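Local coordinates for protein cellulase (PDB 4W7W) that probably hydrolyses the beta-1,4-glucosidic bonds of cellulose, as a family 5 glycoside hydrolase built on an (alpha/beta)8 barrel, at residues G216-D228 with W254-A268. Sequence-based numbering, arbitrary orientation.
Sequences GNNLAFEAHQYLD and WLRENKQKGFLGEFA. With BGC (beta-D-glucopyranose), chain C.
Tyr226 OH donates to Glu266 OE1 at 2.6 Å, reaching the oxygen on its anti side, 24° out of the carboxylate plane. The second oxygen, OE2, is salt-bridged to Arg67, so both carboxylate oxygens are held and the group's rotation is fixed. The extended Glu266 chain lies over one face of the His224 imidazole: Glu266 CG sits 3.7 Å from the His224 ring centroid, a CH-pi contact, and the carboxylate stacks at 20° to the ring. His224 gives NE2 to the anti lone pair of Glu222 OE2 (2.7 Å), nearly in the ring plane, while ND1 bonds Glu154; these two bonds fix the ring's rotation. The strands carrying these groups, 219-226 and 262-268, run parallel, joined by Phe221 N to Lys261 O, Phe263 N to Phe221 O, Ala223 N to Phe263 O, Gly265 N to Ala223 O and Gln225 N to Glu266 O; the pairing skips Gly265. Toward the N-terminal ends, the six-membered ring of Trp254, on the connecting helix, points its edge at the face of Phe221, planes at 88° and centroids 5.0 Å apart. The beta-alpha-beta unit thus anchors its helix beside one end of the strands and, at the other, presents Tyr226 to bound glucose, where Arg67 positions both carboxylates.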
ATOM      1  N   GLY A 216       7.473  18.676   5.381  1.00  9.73           N
ATOM      2  CA  GLY A 216       8.456  18.228   4.404  1.00  9.74           C
ATOM      3  C   GLY A 216       7.960  18.246   2.965  1.00 10.36           C
ATOM      4  O   GLY A 216       8.715  17.921   2.062  1.00 12.36           O
ATOM      5  N   ASN A 217       6.681  18.597   2.760  1.00  9.75           N
ATOM      6  CA  ASN A 217       6.095  18.692   1.418  0.50 10.15           C
ATOM      7  C   ASN A 217       6.439  17.502   0.528  1.00  9.62           C
ATOM      8  O   ASN A 217       6.897  17.674  -0.609  1.00 12.65           O
ATOM      9  CB  ASN A 217       6.501  19.995   0.718  0.50 12.85           C
ATOM     10  CG  ASN A 217       5.641  20.284  -0.503  0.50 16.06           C
ATOM     11  OD1 ASN A 217       4.538  19.733  -0.654  0.50 17.70           O
ATOM     12  ND2 ASN A 217       6.153  21.122  -1.396  0.50 13.24           N
ATOM     13  N   ASN A 218       6.219  16.299   1.038  1.00  8.18           N
ATOM     14  CA  ASN A 218       6.468  15.105   0.247  1.00  8.08           C
ATOM     15  C   ASN A 218       5.522  13.985   0.658  1.00  7.72           C
ATOM     16  O   ASN A 218       5.917  12.957   1.218  1.00  7.11           O
ATOM     17  CB  ASN A 218       7.924  14.670   0.324  1.00  8.38           C
ATOM     18  CG  ASN A 218       8.298  13.731  -0.795  1.00  8.69           C
ATOM     19  OD1 ASN A 218       7.645  13.713  -1.841  1.00 11.26           O
ATOM     20  ND2 ASN A 218       9.345  12.946  -0.593  1.00  9.37           N
ATOM     21  N   LEU A 219       4.259  14.221   0.314  1.00  8.60           N
ATOM     22  CA  LEU A 219       3.143  13.371   0.684  1.00  8.45           C
ATOM     23  C   LEU A 219       2.401  12.947  -0.573  1.00  7.17           C
ATOM     24  O   LEU A 219       2.336  13.708  -1.537  1.00  7.86           O
ATOM     25  CB  LEU A 219       2.199  14.245   1.506  1.00 14.22           C
ATOM     26  CG  LEU A 219       1.174  13.659   2.432  1.00 14.65           C
ATOM     27  CD1 LEU A 219       1.927  12.867   3.485  1.00 16.97           C
ATOM     28  CD2 LEU A 219       0.379  14.778   3.102  1.00 14.17           C
ATOM     29  N   ALA A 220       1.794  11.769  -0.522  1.00  6.10           N
ATOM     30  CA  ALA A 220       0.780  11.376  -1.504  1.00  6.18           C
ATOM     31  C   ALA A 220      -0.304  10.614  -0.779  1.00  5.53           C
ATOM     32  O   ALA A 220      -0.048   9.982   0.243  1.00  6.75           O
ATOM     33  CB  ALA A 220       1.386  10.548  -2.635  1.00  6.78           C
ATOM     34  N   PHE A 221      -1.509  10.658  -1.334  1.00  4.98           N
ATOM     35  CA  PHE A 221      -2.645   9.980  -0.745  1.00  5.08           C
ATOM     36  C   PHE A 221      -2.787   8.610  -1.381  1.00  5.05           C
ATOM     37  O   PHE A 221      -2.893   8.480  -2.609  1.00  5.61           O
ATOM     38  CB  PHE A 221      -3.899  10.841  -0.897  1.00  5.10           C
ATOM     39  CG  PHE A 221      -3.834  12.032  -0.003  1.00  5.24           C
ATOM     40  CD1 PHE A 221      -4.238  11.939   1.312  1.00  5.73           C
ATOM     41  CD2 PHE A 221      -3.216  13.206  -0.422  1.00  6.52           C
ATOM     42  CE1 PHE A 221      -4.083  13.002   2.184  1.00  7.01           C
ATOM     43  CE2 PHE A 221      -3.059  14.280   0.444  1.00  7.82           C
ATOM     44  CZ  PHE A 221      -3.509  14.169   1.736  1.00  7.51           C
ATOM     45  N   GLU A 222      -2.784   7.595  -0.531  1.00  4.90           N
ATOM     46  CA  GLU A 222      -2.918   6.212  -0.961  1.00  5.09           C
ATOM     47  C   GLU A 222      -4.377   5.804  -0.964  1.00  5.10           C
ATOM     48  O   GLU A 222      -5.025   5.879   0.076  1.00  5.83           O
ATOM     49  CB  GLU A 222      -2.129   5.306  -0.002  1.00  5.66           C
ATOM     50  CG  GLU A 222      -2.235   3.833  -0.364  1.00  5.52           C
ATOM     51  CD  GLU A 222      -1.423   2.941   0.541  1.00  5.62           C
ATOM     52  OE1 GLU A 222      -0.412   3.424   1.094  1.00  6.43           O
ATOM     53  OE2 GLU A 222      -1.793   1.743   0.668  1.00  6.01           O
ATOM     54  N   ALA A 223      -4.845   5.345  -2.125  1.00  4.86           N
ATOM     55  CA  ALA A 223      -6.176   4.778  -2.262  1.00  4.92           C
ATOM     56  C   ALA A 223      -6.032   3.349  -2.779  1.00  4.94           C
ATOM     57  O   ALA A 223      -5.014   3.001  -3.383  1.00  5.13           O
ATOM     58  CB  ALA A 223      -7.044   5.597  -3.204  1.00  6.05           C
ATOM     59  N   HIS A 224      -7.040   2.527  -2.496  1.00  4.78           N
ATOM     60  CA  HIS A 224      -7.127   1.165  -3.021  1.00  4.87           C
ATOM     61  C   HIS A 224      -8.388   1.060  -3.838  1.00  5.02           C
ATOM     62  O   HIS A 224      -9.368   1.743  -3.556  1.00  5.89           O
ATOM     63  CB  HIS A 224      -7.183   0.128  -1.902  1.00  5.18           C
ATOM     64  CG  HIS A 224      -5.930   0.076  -1.085  1.00  4.92           C
ATOM     65  ND1 HIS A 224      -5.743  -0.837  -0.073  1.00  5.38           N
ATOM     66  CD2 HIS A 224      -4.802   0.820  -1.143  1.00  4.86           C
ATOM     67  CE1 HIS A 224      -4.553  -0.631   0.472  1.00  5.43           C
ATOM     68  NE2 HIS A 224      -3.959   0.356  -0.169  1.00  5.08           N
ATOM     69  N   GLN A 225      -8.396   0.201  -4.857  1.00  5.38           N
ATOM     70  CA  GLN A 225      -9.611   0.031  -5.651  1.00  5.71           C
ATOM     71  C   GLN A 225      -9.700  -1.365  -6.228  1.00  6.18           C
ATOM     72  O   GLN A 225      -8.879  -1.790  -7.031  1.00  6.91           O
ATOM     73  CB  GLN A 225      -9.706   1.056  -6.783  1.00  6.32           C
ATOM     74  CG  GLN A 225     -11.065   1.061  -7.468  1.00  6.59           C
ATOM     75  CD  GLN A 225     -12.164   1.440  -6.511  1.00  6.88           C
ATOM     76  OE1 GLN A 225     -12.110   2.491  -5.884  1.00  7.37           O
ATOM     77  NE2 GLN A 225     -13.181   0.598  -6.397  1.00  7.80           N
ATOM     78  N   TYR A 226     -10.756  -2.054  -5.815  1.00  6.84           N
ATOM     79  CA  TYR A 226     -11.137  -3.350  -6.367  1.00  7.01           C
ATOM     80  C   TYR A 226     -12.467  -3.205  -7.100  1.00  7.36           C
ATOM     81  O   TYR A 226     -13.190  -2.223  -6.913  1.00  8.95           O
ATOM     82  CB  TYR A 226     -11.202  -4.384  -5.237  1.00  7.89           C
ATOM     83  CG  TYR A 226      -9.842  -4.689  -4.646  1.00  7.49           C
ATOM     84  CD1 TYR A 226      -9.006  -5.625  -5.228  1.00  8.40           C
ATOM     85  CD2 TYR A 226      -9.382  -4.036  -3.502  1.00  7.69           C
ATOM     86  CE1 TYR A 226      -7.757  -5.910  -4.694  1.00  8.49           C
ATOM     87  CE2 TYR A 226      -8.121  -4.322  -2.969  1.00  7.93           C
ATOM     88  CZ  TYR A 226      -7.313  -5.270  -3.572  1.00  7.70           C
ATOM     89  OH  TYR A 226      -6.071  -5.600  -3.094  1.00  7.87           O
ATOM     90  N   LEU A 227     -12.766  -4.164  -7.975  1.00  7.91           N
ATOM     91  CA  LEU A 227     -13.814  -3.966  -8.970  1.00  8.96           C
ATOM     92  C   LEU A 227     -14.997  -4.915  -8.845  1.00  9.68           C
ATOM     93  O   LEU A 227     -15.867  -4.923  -9.711  1.00  9.86           O
ATOM     94  CB  LEU A 227     -13.222  -4.078 -10.383  1.00  9.96           C
ATOM     95  CG  LEU A 227     -12.120  -3.099 -10.796  1.00 11.24           C
ATOM     96  CD1 LEU A 227     -11.884  -3.122 -12.291  1.00 10.45           C
ATOM     97  CD2 LEU A 227     -12.339  -1.693 -10.269  1.00 15.53           C
ATOM     98  N   ASP A 228     -15.033  -5.713  -7.790  1.00  9.83           N
ATOM     99  CA  ASP A 228     -16.215  -6.509  -7.483  1.00 11.01           C
ATOM    100  C   ASP A 228     -17.316  -5.645  -6.823  1.00 11.65           C
ATOM    101  O   ASP A 228     -17.120  -4.448  -6.617  1.00 11.63           O
ATOM    102  CB  ASP A 228     -15.850  -7.796  -6.704  1.00 12.17           C
ATOM    103  CG  ASP A 228     -15.147  -7.548  -5.385  1.00 13.70           C
ATOM    104  OD1 ASP A 228     -14.618  -6.439  -5.153  1.00 14.37           O
ATOM    105  OD2 ASP A 228     -15.093  -8.519  -4.592  1.00 15.87           O
ATOM    106  N   TRP A 254     -10.335  15.128  -6.684  1.00  6.28           N
ATOM    107  CA  TRP A 254      -9.972  15.652  -5.368  1.00  6.36           C
ATOM    108  C   TRP A 254      -8.477  15.959  -5.299  1.00  5.98           C
ATOM    109  O   TRP A 254      -8.072  16.993  -4.774  1.00  6.42           O
ATOM    110  CB  TRP A 254     -10.384  14.662  -4.292  1.00  6.38           C
ATOM    111  CG  TRP A 254     -10.059  15.120  -2.917  1.00  6.86           C
ATOM    112  CD1 TRP A 254     -10.812  15.949  -2.137  1.00  7.11           C
ATOM    113  CD2 TRP A 254      -8.891  14.799  -2.150  1.00  7.19           C
ATOM    114  NE1 TRP A 254     -10.184  16.158  -0.934  1.00  7.94           N
ATOM    115  CE2 TRP A 254      -9.012  15.452  -0.913  1.00  8.34           C
ATOM    116  CE3 TRP A 254      -7.755  14.019  -2.383  1.00  8.81           C
ATOM    117  CZ2 TRP A 254      -8.042  15.351   0.084  1.00  9.67           C
ATOM    118  CZ3 TRP A 254      -6.803  13.917  -1.384  1.00 10.22           C
ATOM    119  CH2 TRP A 254      -6.956  14.572  -0.171  1.00 10.49           C
ATOM    120  N   LEU A 255      -7.652  15.056  -5.829  1.00  6.19           N
ATOM    121  CA  LEU A 255      -6.219  15.319  -5.865  1.00  6.27           C
ATOM    122  C   LEU A 255      -5.935  16.614  -6.621  1.00  6.75           C
ATOM    123  O   LEU A 255      -5.188  17.476  -6.150  1.00  7.38           O
ATOM    124  CB  LEU A 255      -5.474  14.175  -6.558  1.00  6.35           C
ATOM    125  CG  LEU A 255      -5.521  12.815  -5.879  1.00  6.61           C
ATOM    126  CD1 LEU A 255      -4.946  11.770  -6.835  1.00  7.10           C
ATOM    127  CD2 LEU A 255      -4.777  12.833  -4.560  1.00  6.48           C
ATOM    128  N   ARG A 256      -6.539  16.748  -7.795  1.00  6.79           N
ATOM    129  CA  ARG A 256      -6.292  17.907  -8.625  1.00  8.30           C
ATOM    130  C   ARG A 256      -6.771  19.197  -7.942  1.00  8.15           C
ATOM    131  O   ARG A 256      -6.060  20.209  -7.958  1.00  9.49           O
ATOM    132  CB  ARG A 256      -6.933  17.704  -9.988  1.00  9.61           C
ATOM    133  CG  ARG A 256      -6.331  18.545 -11.083  1.00 11.06           C
ATOM    134  CD  ARG A 256      -6.875  18.116 -12.432  1.00 11.29           C
ATOM    135  NE  ARG A 256      -6.189  16.936 -12.948  1.00 11.59           N
ATOM    136  CZ  ARG A 256      -6.769  15.889 -13.503  1.00 11.68           C
ATOM    137  NH1 ARG A 256      -8.086  15.828 -13.673  1.00 15.54           N
ATOM    138  NH2 ARG A 256      -6.006  14.899 -13.931  1.00 12.85           N
ATOM    139  N   GLU A 257      -7.956  19.138  -7.332  1.00  7.73           N
ATOM    140  CA  GLU A 257      -8.541  20.288  -6.625  1.00  8.62           C
ATOM    141  C   GLU A 257      -7.644  20.792  -5.510  1.00  9.15           C
ATOM    142  O   GLU A 257      -7.573  21.986  -5.256  1.00 11.00           O
ATOM    143  CB  GLU A 257      -9.894  19.906  -6.011  1.00  8.68           C
ATOM    144  CG  GLU A 257     -10.974  19.596  -7.024  1.00  9.10           C
ATOM    145  CD  GLU A 257     -12.057  18.683  -6.477  1.00  9.12           C
ATOM    146  OE1 GLU A 257     -12.247  18.659  -5.240  1.00 10.08           O
ATOM    147  OE2 GLU A 257     -12.700  17.957  -7.296  1.00 10.81           O
ATOM    148  N   ASN A 258      -6.971  19.865  -4.842  1.00  8.45           N
ATOM    149  CA  ASN A 258      -6.177  20.159  -3.665  1.00  8.97           C
ATOM    150  C   ASN A 258      -4.692  20.212  -3.930  1.00  9.46           C
ATOM    151  O   ASN A 258      -3.909  20.389  -2.990  1.00 10.99           O
ATOM    152  CB  ASN A 258      -6.526  19.177  -2.546  1.00 10.02           C
ATOM    153  CG  ASN A 258      -7.909  19.426  -2.006  1.00 10.70           C
ATOM    154  OD1 ASN A 258      -8.115  20.364  -1.248  1.00 15.26           O
ATOM    155  ND2 ASN A 258      -8.880  18.646  -2.451  1.00 10.03           N
ATOM    156  N   LYS A 259      -4.309  20.106  -5.208  1.00  9.51           N
ATOM    157  CA  LYS A 259      -2.909  20.174  -5.617  1.00 11.27           C
ATOM    158  C   LYS A 259      -2.089  19.080  -4.910  1.00  9.96           C
ATOM    159  O   LYS A 259      -0.964  19.312  -4.483  1.00 12.55           O
ATOM    160  CB  LYS A 259      -2.305  21.574  -5.347  1.00 13.76           C
ATOM    161  CG  LYS A 259      -3.188  22.788  -5.624  1.00 18.96           C
ATOM    162  CD  LYS A 259      -3.698  22.829  -7.059  1.00 21.33           C
ATOM    163  CE  LYS A 259      -3.856  24.241  -7.642  1.00 21.71           C
ATOM    164  NZ  LYS A 259      -5.273  24.699  -7.781  1.00 17.80           N
ATOM    165  N   GLN A 260      -2.679  17.885  -4.819  1.00  7.79           N
ATOM    166  CA  GLN A 260      -2.047  16.723  -4.191  1.00  7.46           C
ATOM    167  C   GLN A 260      -1.768  15.642  -5.231  1.00  7.00           C
ATOM    168  O   GLN A 260      -2.224  15.709  -6.383  1.00  8.05           O
ATOM    169  CB  GLN A 260      -2.938  16.165  -3.070  1.00  7.75           C
ATOM    170  CG  GLN A 260      -3.323  17.163  -1.978  1.00  8.62           C
ATOM    171  CD  GLN A 260      -2.113  17.727  -1.259  1.00 10.06           C
ATOM    172  OE1 GLN A 260      -1.235  17.001  -0.831  1.00 10.64           O
ATOM    173  NE2 GLN A 260      -2.057  19.043  -1.143  1.00 15.21           N
ATOM    174  N   LYS A 261      -1.044  14.616  -4.780  1.00  6.81           N
ATOM    175  CA  LYS A 261      -0.704  13.449  -5.585  1.00  7.22           C
ATOM    176  C   LYS A 261      -1.301  12.214  -4.927  1.00  5.76           C
ATOM    177  O   LYS A 261      -1.459  12.171  -3.706  1.00  6.78           O
ATOM    178  CB  LYS A 261       0.812  13.261  -5.631  1.00  9.45           C
ATOM    179  CG  LYS A 261       1.594  14.440  -6.130  1.00 13.18           C
ATOM    180  CD  LYS A 261       1.344  14.673  -7.585  1.00 16.39           C
ATOM    181  CE  LYS A 261       2.444  15.558  -8.148  1.00 20.63           C
ATOM    182  NZ  LYS A 261       2.402  15.632  -9.619  1.00 27.15           N
ATOM    183  N   GLY A 262      -1.553  11.196  -5.752  1.00  5.57           N
ATOM    184  CA  GLY A 262      -2.144   9.938  -5.321  1.00  5.83           C
ATOM    185  C   GLY A 262      -1.320   8.731  -5.695  1.00  5.40           C
ATOM    186  O   GLY A 262      -0.496   8.771  -6.611  1.00  6.19           O
ATOM    187  N   PHE A 263      -1.602   7.644  -5.003  1.00  5.06           N
ATOM    188  CA  PHE A 263      -0.911   6.388  -5.252  1.00  5.12           C
ATOM    189  C   PHE A 263      -1.904   5.262  -5.077  1.00  5.11           C
ATOM    190  O   PHE A 263      -2.579   5.204  -4.054  1.00  5.37           O
ATOM    191  CB  PHE A 263       0.258   6.237  -4.250  1.00  4.87           C
ATOM    192  CG  PHE A 263       1.227   5.168  -4.638  1.00  5.23           C
ATOM    193  CD1 PHE A 263       0.920   3.826  -4.486  1.00  5.93           C
ATOM    194  CD2 PHE A 263       2.457   5.517  -5.196  1.00  7.00           C
ATOM    195  CE1 PHE A 263       1.797   2.833  -4.927  1.00  6.50           C
ATOM    196  CE2 PHE A 263       3.342   4.537  -5.600  1.00  7.87           C
ATOM    197  CZ  PHE A 263       2.993   3.194  -5.497  1.00  7.63           C
ATOM    198  N   LEU A 264      -2.018   4.367  -6.069  1.00  4.88           N
ATOM    199  CA  LEU A 264      -2.968   3.266  -5.986  1.00  4.86           C
ATOM    200  C   LEU A 264      -2.241   2.095  -5.350  1.00  4.75           C
ATOM    201  O   LEU A 264      -1.591   1.296  -6.024  1.00  5.50           O
ATOM    202  CB  LEU A 264      -3.546   2.934  -7.358  1.00  5.54           C
ATOM    203  CG  LEU A 264      -4.838   2.117  -7.331  1.00  6.46           C
ATOM    204  CD1 LEU A 264      -6.009   2.841  -6.673  1.00  7.50           C
ATOM    205  CD2 LEU A 264      -5.219   1.706  -8.753  1.00  7.16           C
ATOM    206  N   GLY A 265      -2.322   2.019  -4.022  1.00  4.61           N
ATOM    207  CA  GLY A 265      -1.492   1.058  -3.279  1.00  4.95           C
ATOM    208  C   GLY A 265      -1.889  -0.394  -3.432  1.00  4.73           C
ATOM    209  O   GLY A 265      -1.058  -1.293  -3.252  1.00  5.12           O
ATOM    210  N   GLU A 266      -3.172  -0.625  -3.747  1.00  4.99           N
ATOM    211  CA  GLU A 266      -3.654  -1.942  -4.109  1.00  5.24           C
ATOM    212  C   GLU A 266      -4.753  -1.793  -5.136  1.00  4.94           C
ATOM    213  O   GLU A 266      -5.607  -0.910  -5.036  1.00  5.73           O
ATOM    214  CB  GLU A 266      -4.261  -2.721  -2.943  1.00  5.59           C
ATOM    215  CG  GLU A 266      -3.303  -3.032  -1.825  1.00  5.85           C
ATOM    216  CD  GLU A 266      -3.912  -3.895  -0.738  1.00  6.28           C
ATOM    217  OE1 GLU A 266      -5.005  -4.501  -0.946  1.00  8.10           O
ATOM    218  OE2 GLU A 266      -3.286  -3.958   0.344  1.00  6.53           O
ATOM    219  N   PHE A 267      -4.763  -2.725  -6.077  1.00  5.31           N
ATOM    220  CA  PHE A 267      -5.840  -2.920  -7.039  1.00  5.49           C
ATOM    221  C   PHE A 267      -5.563  -4.282  -7.642  1.00  5.82           C
ATOM    222  O   PHE A 267      -4.445  -4.776  -7.592  1.00  6.27           O
ATOM    223  CB  PHE A 267      -5.894  -1.827  -8.126  1.00  6.02           C
ATOM    224  CG  PHE A 267      -4.727  -1.837  -9.114  1.00  5.93           C
ATOM    225  CD1 PHE A 267      -3.433  -1.563  -8.706  1.00  6.06           C
ATOM    226  CD2 PHE A 267      -4.943  -2.108 -10.448  1.00  6.74           C
ATOM    227  CE1 PHE A 267      -2.386  -1.558  -9.611  1.00  6.99           C
ATOM    228  CE2 PHE A 267      -3.911  -2.088 -11.353  1.00  8.05           C
ATOM    229  CZ  PHE A 267      -2.624  -1.818 -10.943  1.00  6.91           C
ATOM    230  N   ALA A 268      -6.589  -4.892  -8.217  1.00  6.32           N
ATOM    231  CA  ALA A 268      -6.452  -6.189  -8.866  1.00  6.39           C
ATOM    232  C   ALA A 268      -7.663  -6.424  -9.719  1.00  6.72           C
ATOM    233  O   ALA A 268      -8.745  -5.884  -9.455  1.00  7.73           O
ATOM    234  CB  ALA A 268      -6.343  -7.312  -7.853  1.00  7.38           C
TER
HETATM  235  C2  BGC C   3     -12.293  -6.122   3.136  1.00 17.18           C
HETATM  236  C3  BGC C   3     -10.778  -6.092   3.280  1.00 16.18           C
HETATM  237  C4  BGC C   3     -10.110  -5.683   1.971  1.00 15.52           C
HETATM  238  C5  BGC C   3     -10.737  -4.396   1.448  1.00 14.71           C
HETATM  239  C6  BGC C   3     -10.233  -4.047   0.060  1.00 14.46           C
HETATM  240  C1  BGC C   3     -12.766  -4.788   2.592  1.00 15.43           C
HETATM  241  O2  BGC C   3     -12.931  -6.356   4.396  1.00 20.51           O
HETATM  242  O3  BGC C   3     -10.315  -7.386   3.665  1.00 20.20           O
HETATM  243  O4  BGC C   3      -8.697  -5.558   2.141  1.00 14.46           O
HETATM  244  O5  BGC C   3     -12.151  -4.541   1.330  1.00 14.11           O
HETATM  245  O6  BGC C   3     -10.882  -2.872  -0.436  1.00 14.89           O
HETATM  246  O   HOH W   1       0.276  15.288  -2.350  1.00 13.34           O
HETATM  247  O   HOH W   2     -11.071  -6.385  -8.070  1.00 11.04           O